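Local atomic coordinates of phosphatidylethanolamine-binding protein (Plasmodium vivax, PDB entry 2GZQ), a protein that probably binds phosphatidylethanolamine or related phospholipid head groups. Residues Y77-F82 / S105-K110; I143-K148 / M187-F192; I121-Y126 / G153-V158. One frame throughout, in Å; residues are numbered along the deposited sequence.

Interaction 1: residues Y77-F82 / S105-K110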
loop_
_atom_site.group_PDB
_atom_site.type_symbol
_atom_site.label_atom_id
_atom_site.label_comp_id
_atom_site.label_asym_id
_atom_site.label_seq_id
_atom_site.Cartn_x
_atom_site.Cartn_y
_atom_site.Cartn_z
ATOM N N TYR A 77 -4.508 15.150 11.459
ATOM C CA TYR A 77 -4.569 13.915 10.697
ATOM C C TYR A 77 -3.166 13.432 10.383
ATOM O O TYR A 77 -2.196 14.188 10.427
ATOM C CB TYR A 77 -5.388 14.106 9.396
ATOM C CG TYR A 77 -6.867 14.159 9.673
ATOM C CD1 TYR A 77 -7.639 13.015 9.558
ATOM C CD2 TYR A 77 -7.463 15.320 10.141
ATOM C CE1 TYR A 77 -8.968 13.030 9.842
ATOM C CE2 TYR A 77 -8.815 15.348 10.436
ATOM C CZ TYR A 77 -9.560 14.192 10.292
ATOM O OH TYR A 77 -10.903 14.244 10.623
ATOM N N CYS A 78 -3.078 12.156 10.048
ATOM C CA CYS A 78 -1.821 11.631 9.562
ATOM C C CYS A 78 -2.098 10.662 8.420
ATOM O O CYS A 78 -3.247 10.278 8.161
ATOM C CB CYS A 78 -1.025 10.989 10.694
ATOM S SG CYS A 78 -1.930 9.707 11.523
ATOM N N TYR A 79 -1.053 10.310 7.695
ATOM C CA TYR A 79 -1.188 9.268 6.697
ATOM C C TYR A 79 -1.016 7.895 7.301
ATOM O O TYR A 79 -0.214 7.671 8.205
ATOM C CB TYR A 79 -0.163 9.424 5.568
ATOM C CG TYR A 79 -0.286 10.692 4.730
ATOM C CD1 TYR A 79 0.818 11.454 4.462
ATOM C CD2 TYR A 79 -1.500 11.103 4.220
ATOM C CE1 TYR A 79 0.735 12.605 3.695
ATOM C CE2 TYR A 79 -1.600 12.261 3.457
ATOM C CZ TYR A 79 -0.475 12.996 3.187
ATOM O OH TYR A 79 -0.636 14.140 2.430
ATOM N N ILE A 80 -1.756 6.981 6.708
ATOM C CA ILE A 80 -1.555 5.544 6.875
ATOM C C ILE A 80 -1.332 4.953 5.489
ATOM O O ILE A 80 -2.058 5.270 4.539
ATOM C CB ILE A 80 -2.743 4.881 7.645
ATOM C CG1 ILE A 80 -2.488 3.395 7.836
ATOM C CG2 ILE A 80 -4.072 5.194 6.990
ATOM C CD1 ILE A 80 -3.461 2.732 8.816
ATOM N N LEU A 81 -0.303 4.123 5.370
ATOM C CA LEU A 81 0.147 3.590 4.089
ATOM C C LEU A 81 0.120 2.076 4.159
ATOM O O LEU A 81 0.671 1.479 5.087
ATOM C CB LEU A 81 1.572 4.082 3.838
ATOM C CG LEU A 81 2.239 3.603 2.557
ATOM C CD1 LEU A 81 1.491 3.939 1.299
ATOM C CD2 LEU A 81 3.642 4.164 2.461
ATOM N N PHE A 82 -0.502 1.466 3.158
ATOM C CA PHE A 82 -0.538 0.029 3.025
ATOM C C PHE A 82 0.144 -0.334 1.704
ATOM O O PHE A 82 -0.141 0.310 0.676
ATOM C CB PHE A 82 -1.986 -0.497 2.947
ATOM C CG PHE A 82 -2.835 -0.250 4.168
ATOM C CD1 PHE A 82 -2.347 -0.372 5.447
ATOM C CD2 PHE A 82 -4.175 0.093 4.038
ATOM C CE1 PHE A 82 -3.174 -0.164 6.535
ATOM C CE2 PHE A 82 -4.969 0.272 5.113
ATOM C CZ PHE A 82 -4.487 0.171 6.358
ATOM N N SER A 105 1.360 3.643 10.062
ATOM C CA SER A 105 0.379 4.659 10.374
ATOM C C SER A 105 0.986 5.771 11.206
ATOM O O SER A 105 1.857 5.518 12.037
ATOM C CB SER A 105 -0.750 3.959 11.120
ATOM O OG SER A 105 -1.814 4.832 11.462
ATOM N N GLY A 106 0.590 7.008 10.996
ATOM C CA GLY A 106 1.090 8.108 11.814
ATOM C C GLY A 106 1.966 9.117 11.110
ATOM O O GLY A 106 2.485 10.041 11.756
ATOM N N ILE A 107 2.141 8.948 9.806
ATOM C CA ILE A 107 3.054 9.791 9.008
ATOM C C ILE A 107 2.555 11.236 8.990
ATOM O O ILE A 107 1.402 11.510 8.711
ATOM C CB ILE A 107 3.163 9.286 7.535
ATOM C CG1 ILE A 107 3.620 7.812 7.469
ATOM C CG2 ILE A 107 4.053 10.178 6.722
ATOM C CD1 ILE A 107 3.156 7.046 6.246
ATOM N N LYS A 108 3.430 12.160 9.332
ATOM C CA LYS A 108 3.140 13.592 9.388
ATOM C C LYS A 108 3.963 14.399 8.366
ATOM O O LYS A 108 3.611 15.536 8.060
ATOM C CB LYS A 108 3.439 14.162 10.785
ATOM C CG LYS A 108 2.567 13.635 11.882
ATOM C CD LYS A 108 1.102 13.980 11.661
ATOM C CE LYS A 108 0.836 15.468 11.790
ATOM N NZ LYS A 108 -0.576 15.916 11.539
ATOM N N SER A 109 5.053 13.806 7.881
ATOM C CA SER A 109 6.101 14.510 7.118
ATOM C C SER A 109 5.937 14.263 5.620
ATOM O O SER A 109 5.479 13.190 5.231
ATOM C CB SER A 109 7.475 13.954 7.505
ATOM O OG SER A 109 8.500 14.488 6.671
ATOM N N LYS A 110 6.378 15.190 4.772
ATOM C CA LYS A 110 6.363 14.943 3.336
ATOM C C LYS A 110 7.363 13.892 2.902
ATOM O O LYS A 110 7.385 13.527 1.749
ATOM C CB LYS A 110 6.664 16.210 2.553
ATOM C CG LYS A 110 5.509 17.150 2.464
ATOM C CD LYS A 110 5.964 18.463 1.924
ATOM C CE LYS A 110 6.102 18.424 0.430
ATOM N NZ LYS A 110 6.208 19.805 -0.117
#

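Interaction 2: residues I143-K148 / M187-F192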
loop_
_atom_site.group_PDB
_atom_site.type_symbol
_atom_site.label_atom_id
_atom_site.label_comp_id
_atom_site.label_asym_id
_atom_site.label_seq_id
_atom_site.Cartn_x
_atom_site.Cartn_y
_atom_site.Cartn_z
ATOM N N ILE A 143 -1.357 2.218 -1.120
ATOM C CA ILE A 143 -2.554 3.005 -0.887
ATOM C C ILE A 143 -2.312 3.924 0.315
ATOM O O ILE A 143 -1.948 3.464 1.406
ATOM C CB ILE A 143 -3.756 2.106 -0.572
ATOM C CG1 ILE A 143 -4.001 1.072 -1.679
ATOM C CG2 ILE A 143 -4.996 2.957 -0.331
ATOM C CD1 ILE A 143 -4.876 -0.079 -1.277
ATOM N N LEU A 144 -2.514 5.206 0.096
ATOM C CA LEU A 144 -2.305 6.236 1.088
ATOM C C LEU A 144 -3.625 6.826 1.522
ATOM O O LEU A 144 -4.426 7.237 0.656
ATOM C CB LEU A 144 -1.444 7.360 0.490
ATOM C CG LEU A 144 -0.907 8.390 1.456
ATOM C CD1 LEU A 144 0.169 7.788 2.349
ATOM C CD2 LEU A 144 -0.394 9.636 0.692
ATOM N N SER A 145 -3.881 6.831 2.837
ATOM C CA SER A 145 -5.146 7.304 3.383
ATOM C C SER A 145 -4.877 8.233 4.558
ATOM O O SER A 145 -3.791 8.253 5.122
ATOM C CB SER A 145 -6.010 6.120 3.852
ATOM O OG SER A 145 -6.241 5.211 2.814
ATOM N N LEU A 146 -5.883 8.999 4.938
ATOM C CA LEU A 146 -5.870 9.831 6.136
ATOM C C LEU A 146 -6.587 9.138 7.281
ATOM O O LEU A 146 -7.680 8.583 7.112
ATOM C CB LEU A 146 -6.624 11.144 5.878
ATOM C CG LEU A 146 -5.885 12.111 4.942
ATOM C CD1 LEU A 146 -6.812 13.312 4.757
ATOM C CD2 LEU A 146 -4.534 12.526 5.460
ATOM N N VAL A 147 -5.971 9.210 8.441
ATOM C CA VAL A 147 -6.522 8.759 9.697
ATOM C C VAL A 147 -6.360 9.872 10.724
ATOM O O VAL A 147 -5.372 10.601 10.720
ATOM C CB VAL A 147 -5.840 7.422 10.153
ATOM C CG1 VAL A 147 -4.356 7.583 10.355
ATOM C CG2 VAL A 147 -6.462 6.872 11.410
ATOM N N LYS A 148 -7.338 10.022 11.600
ATOM C CA LYS A 148 -7.194 10.953 12.719
ATOM C C LYS A 148 -5.980 10.582 13.540
ATOM O O LYS A 148 -5.743 9.422 13.810
ATOM C CB LYS A 148 -8.419 10.926 13.625
ATOM C CG LYS A 148 -9.628 11.533 13.024
ATOM C CD LYS A 148 -10.747 11.622 14.064
ATOM C CE LYS A 148 -11.978 12.288 13.515
ATOM N NZ LYS A 148 -13.089 12.209 14.497
HETATM N N MSE A 187 -11.655 5.960 7.215
HETATM C CA MSE A 187 -10.484 6.651 6.707
HETATM C C MSE A 187 -10.771 7.164 5.291
HETATM O O MSE A 187 -11.721 6.740 4.670
HETATM C CB MSE A 187 -9.283 5.696 6.740
HETATM C CG MSE A 187 -8.884 5.268 8.146
HETATM SE SE MSE A 187 -7.683 3.686 8.094
HETATM C CE MSE A 187 -7.114 3.662 9.927
ATOM N N LYS A 188 -9.943 8.075 4.799
ATOM C CA LYS A 188 -10.137 8.676 3.470
ATOM C C LYS A 188 -8.937 8.336 2.584
ATOM O O LYS A 188 -7.818 8.741 2.908
ATOM C CB LYS A 188 -10.287 10.208 3.560
ATOM C CG LYS A 188 -10.504 10.844 2.209
ATOM C CD LYS A 188 -10.465 12.368 2.254
ATOM C CE LYS A 188 -10.478 12.925 0.821
ATOM N NZ LYS A 188 -11.850 13.131 0.313
ATOM N N ILE A 189 -9.145 7.663 1.455
ATOM C CA ILE A 189 -8.061 7.405 0.522
ATOM C C ILE A 189 -7.698 8.703 -0.163
ATOM O O ILE A 189 -8.562 9.432 -0.651
ATOM C CB ILE A 189 -8.494 6.384 -0.539
ATOM C CG1 ILE A 189 -8.738 5.030 0.137
ATOM C CG2 ILE A 189 -7.447 6.261 -1.629
ATOM C CD1 ILE A 189 -9.550 4.073 -0.686
ATOM N N VAL A 190 -6.405 9.005 -0.221
ATOM C CA VAL A 190 -5.917 10.246 -0.840
ATOM C C VAL A 190 -4.787 10.100 -1.856
ATOM O O VAL A 190 -4.512 11.024 -2.579
ATOM C CB VAL A 190 -5.535 11.295 0.207
ATOM C CG1 VAL A 190 -6.711 11.701 1.089
ATOM C CG2 VAL A 190 -4.340 10.822 1.071
ATOM N N GLY A 191 -4.187 8.917 -1.930
ATOM C CA GLY A 191 -3.088 8.691 -2.847
ATOM C C GLY A 191 -2.941 7.239 -3.192
ATOM O O GLY A 191 -3.386 6.352 -2.474
ATOM N N PHE A 192 -2.286 6.997 -4.321
ATOM C CA PHE A 192 -2.099 5.641 -4.829
ATOM C C PHE A 192 -0.900 5.592 -5.761
ATOM O O PHE A 192 -0.683 6.521 -6.553
ATOM C CB PHE A 192 -3.335 5.190 -5.598
ATOM C CG PHE A 192 -3.289 3.742 -5.996
ATOM C CD1 PHE A 192 -3.023 3.352 -7.321
ATOM C CD2 PHE A 192 -3.493 2.750 -5.057
ATOM C CE1 PHE A 192 -2.951 2.018 -7.667
ATOM C CE2 PHE A 192 -3.410 1.420 -5.411
ATOM C CZ PHE A 192 -3.138 1.059 -6.720
#

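Interaction 3: residues I121-Y126 / G153-V158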
loop_
_atom_site.group_PDB
_atom_site.type_symbol
_atom_site.label_atom_id
_atom_site.label_comp_id
_atom_site.label_asym_id
_atom_site.label_seq_id
_atom_site.Cartn_x
_atom_site.Cartn_y
_atom_site.Cartn_z
ATOM N N ILE A 121 3.698 4.341 13.656
ATOM C CA ILE A 121 3.437 3.046 14.253
ATOM C C ILE A 121 3.472 2.052 13.113
ATOM O O ILE A 121 2.678 2.151 12.159
ATOM C CB ILE A 121 2.064 3.032 14.935
ATOM C CG1 ILE A 121 1.955 4.132 15.973
ATOM C CG2 ILE A 121 1.827 1.663 15.566
ATOM C CD1 ILE A 121 0.635 4.182 16.707
ATOM N N THR A 122 4.347 1.071 13.196
ATOM C CA THR A 122 4.404 0.010 12.221
ATOM C C THR A 122 3.449 -1.122 12.603
ATOM O O THR A 122 3.728 -1.922 13.495
ATOM C CB THR A 122 5.842 -0.481 12.012
ATOM O OG1 THR A 122 6.615 0.602 11.466
ATOM C CG2 THR A 122 5.909 -1.643 11.064
ATOM N N LEU A 123 2.286 -1.125 11.987
ATOM C CA LEU A 123 1.248 -2.084 12.323
ATOM C C LEU A 123 1.558 -3.459 11.727
ATOM O O LEU A 123 1.286 -4.482 12.311
ATOM C CB LEU A 123 -0.100 -1.584 11.808
ATOM C CG LEU A 123 -0.611 -0.298 12.432
ATOM C CD1 LEU A 123 -1.854 0.194 11.656
ATOM C CD2 LEU A 123 -0.931 -0.479 13.877
ATOM N N LEU A 124 2.176 -3.466 10.547
ATOM C CA LEU A 124 2.696 -4.689 9.929
ATOM C C LEU A 124 4.050 -4.359 9.305
ATOM O O LEU A 124 4.100 -3.581 8.338
ATOM C CB LEU A 124 1.742 -5.221 8.858
ATOM C CG LEU A 124 0.391 -5.683 9.408
ATOM C CD1 LEU A 124 -0.589 -5.893 8.257
ATOM C CD2 LEU A 124 0.539 -6.981 10.211
ATOM N N PRO A 125 5.140 -4.969 9.815
ATOM C CA PRO A 125 6.423 -4.580 9.271
ATOM C C PRO A 125 6.589 -5.094 7.840
ATOM O O PRO A 125 6.026 -6.125 7.455
ATOM C CB PRO A 125 7.428 -5.237 10.216
ATOM C CG PRO A 125 6.703 -6.403 10.808
ATOM C CD PRO A 125 5.258 -6.017 10.848
ATOM N N TYR A 126 7.371 -4.369 7.057
ATOM C CA TYR A 126 7.575 -4.668 5.648
ATOM C C TYR A 126 8.066 -6.083 5.439
ATOM O O TYR A 126 9.086 -6.482 6.034
ATOM C CB TYR A 126 8.600 -3.684 5.066
ATOM C CG TYR A 126 8.805 -3.875 3.590
ATOM C CD1 TYR A 126 8.034 -3.205 2.672
ATOM C CD2 TYR A 126 9.771 -4.752 3.116
ATOM C CE1 TYR A 126 8.229 -3.366 1.321
ATOM C CE2 TYR A 126 9.961 -4.950 1.752
ATOM C CZ TYR A 126 9.164 -4.269 0.856
ATOM O OH TYR A 126 9.305 -4.447 -0.516
ATOM N N GLY A 153 -3.225 4.451 16.056
ATOM C CA GLY A 153 -2.892 3.121 16.586
ATOM C C GLY A 153 -4.098 2.321 17.010
ATOM O O GLY A 153 -3.978 1.370 17.784
ATOM N N ASN A 154 -5.257 2.715 16.503
ATOM C CA ASN A 154 -6.515 2.092 16.831
ATOM C C ASN A 154 -7.277 1.787 15.553
ATOM O O ASN A 154 -8.328 2.360 15.291
ATOM C CB ASN A 154 -7.320 3.042 17.718
ATOM C CG ASN A 154 -8.541 2.394 18.300
ATOM O OD1 ASN A 154 -8.681 1.169 18.257
ATOM N ND2 ASN A 154 -9.451 3.207 18.819
ATOM N N VAL A 155 -6.727 0.892 14.764
ATOM C CA VAL A 155 -7.258 0.561 13.454
ATOM C C VAL A 155 -7.970 -0.774 13.592
ATOM O O VAL A 155 -7.325 -1.814 13.825
ATOM C CB VAL A 155 -6.133 0.463 12.419
ATOM C CG1 VAL A 155 -6.698 0.098 11.068
ATOM C CG2 VAL A 155 -5.347 1.792 12.408
ATOM N N THR A 156 -9.285 -0.764 13.505
ATOM C CA THR A 156 -10.044 -1.991 13.573
ATOM C C THR A 156 -9.585 -2.921 12.445
ATOM O O THR A 156 -9.529 -2.488 11.295
ATOM C CB THR A 156 -11.536 -1.646 13.476
ATOM O OG1 THR A 156 -11.868 -0.747 14.548
ATOM C CG2 THR A 156 -12.397 -2.903 13.532
ATOM N N GLY A 157 -9.276 -4.177 12.762
ATOM C CA GLY A 157 -8.809 -5.124 11.762
ATOM C C GLY A 157 -7.300 -5.263 11.676
ATOM O O GLY A 157 -6.784 -6.270 11.162
ATOM N N VAL A 158 -6.574 -4.266 12.179
ATOM C CA VAL A 158 -5.133 -4.252 12.100
ATOM C C VAL A 158 -4.562 -3.806 13.448
ATOM O O VAL A 158 -4.170 -2.641 13.637
ATOM C CB VAL A 158 -4.611 -3.341 10.973
ATOM C CG1 VAL A 158 -3.146 -3.636 10.738
ATOM C CG2 VAL A 158 -5.383 -3.534 9.683
#

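Interaction 1: residues Y77-F82 / S105-K110
Lys108 reaches Tyr77 by doubling back: chi2 and chi3 are both bent (-62° and -68°), which curls the chain back toward the start of strand 77-85 until NZ donates to Tyr77 O at 2.6 Å. The amine sits somewhat off the carbonyl plane, and on the way CD packs against Cys78 CB. Cys78 SG, turned between its own backbone N and carbonyl carbon (chi1 57°), comes down over the Gly106 backbone, with SG 3.4 Å from Gly106 CA. The two antiparallel strands are out of step here by one residue. Gly106 and Ile107 both face Tyr79 in a G1 beta bulge, whose first position has a positive phi that suits glycine. Tyr79 O therefore takes two bonds, from Gly106 N at 3.0 Å and Ile107 N at 3.1 Å, while Tyr79 N gives a straighter one to Ile107 O at 2.9 Å. Tyr79 and Ile107 share a face of the sheet and cross nearly at right angles, Tyr79 CB lying 3.9 Å from Ile107 CB, with Ile107 CG2 at the ring edge. Ile80 lies on the other face, its CD1 3.8 Å from Ser105 OG, a hydroxyl hydrogen-bonded to Lys152 O. Strand 138-148 pairs with the far edge of 77-85, strand 121-124 flanks 99-107, and Phe69 of strand 66-69 meets both Tyr79 and Ile107.

Interaction 2: residues I143-K148 / M187-F192
Backbone hydrogen bonds join Leu144 to the Val190-Gly191 pair. Leu144 O accepts two N-H groups, Val190 N at 2.8 Å, almost straight, and Gly191 N at 3.1 Å, more bent; Leu144 N returns a bond to Gly191 O at 2.9 Å. Beyond this point the strands resume ordinary antiparallel pairing, with Leu146 and Lys188 bonded both ways, the bond from Lys188 N to Leu146 O being the longer. A CA-H...O contact adds to the backbone set, Ser145 CA lying 3.1 Å from Lys188 O.

The apolar contacts fall into two groups. On one face, Ile143 CG1 meets the edge of the Phe192 ring in its plane, 3.8 Å from CE2, and Ile143 CG2 touches Ile189 CG1. Met187, a selenomethionine, is extended beyond CG, and this carries CE alongside Val147 to 3.6 Å from CG2, the two side chains pointing the same way. Val190, the extra residue of the bulge, sends its two methyls to the two leucines of the other face: with CG1 anti to the carbonyl carbon (chi1 -61°), that methyl meets Leu146 CG at 4.0 Å, while CG2 turns to Leu144 CD2.

Charge enters at the margin, where Lys188 leads its amine away from the strand pair to a salt bridge with Asp34. Helix 178-184 packs on the first face, Ile182 touching Ile143, Ser145 and Ile189; Phe28 meets Phe192 edge-to-face.

Val190 and Gly191 opposite Leu144 make a classic beta bulge, set between the neighbouring strands 138-148 and 188-198 of the large beta-sheet characteristic of the phosphatidylethanolamine-binding protein fold.

Interaction 3: residues I121-Y126 / G153-V158
What stands out between Ile121-Leu124 and Gly153-Val158 is that the meeting is wholly apolar, side chains of an edge strand pressed against a loop, with Leu123 CA still 6.7 Å from Val158 CA. The motif on the loop side is a type II beta turn, Val155 to Val158, closed by a bond of 3.0 Å from Val158 N to Val155 O. Gly157 takes its third position with backbone angles (96/-20) that suit glycine. The turn brings both of its valines to bear on Leu123, which sits where the chain rounds a corner and, with Leu124, faces Ala103 in a classic beta bulge.

Leu123 does most of the touching. CG stands anti to the carbonyl carbon (chi1 -64°), so the isobutyl group runs into the angle between the valines: CD1 lies 3.9 Å from Val155 CG2, and CB lies 3.8 Å from Val158 CG1, the Leu123 and Val158 side chains crossing at about a right angle. Leu124 adds a looser touch, its CD1 4.2 Å from the same Val158 methyl. Behind the turn, Val181 of helix 178-184 packs against both valines, while Ile80 and Ser105 back Leu123 from the sheet, so the leucine is buried between sheet and loop. At the strand's start, the extended Ile121 side chain sets CD1 3.7 Å from Gly153 CA, right against the bare glycine backbone.

In the fold
Interactions 1 and 2 belong to the interior of one sheet and share its middle: strands 77-85 and 138-148 are neighbours, probably bonded Cys78 N to Val147 O and Ile80 N to Ser145 O. Each joins a strand pair through backbone hydrogen bonds and a bulge, G1 in interaction 1 and classic in interaction 2. Interaction 3 lies at the sheet's edge, where 121-124 pairs with 99-107 through Ile121 N and Ser105 O, and holds a loop by apolar side chains alone. All three are mostly buried, with lysines at the margins of the first two. Val155 CG2 ties the set together, touching Met187 CE and Ile80 CD1.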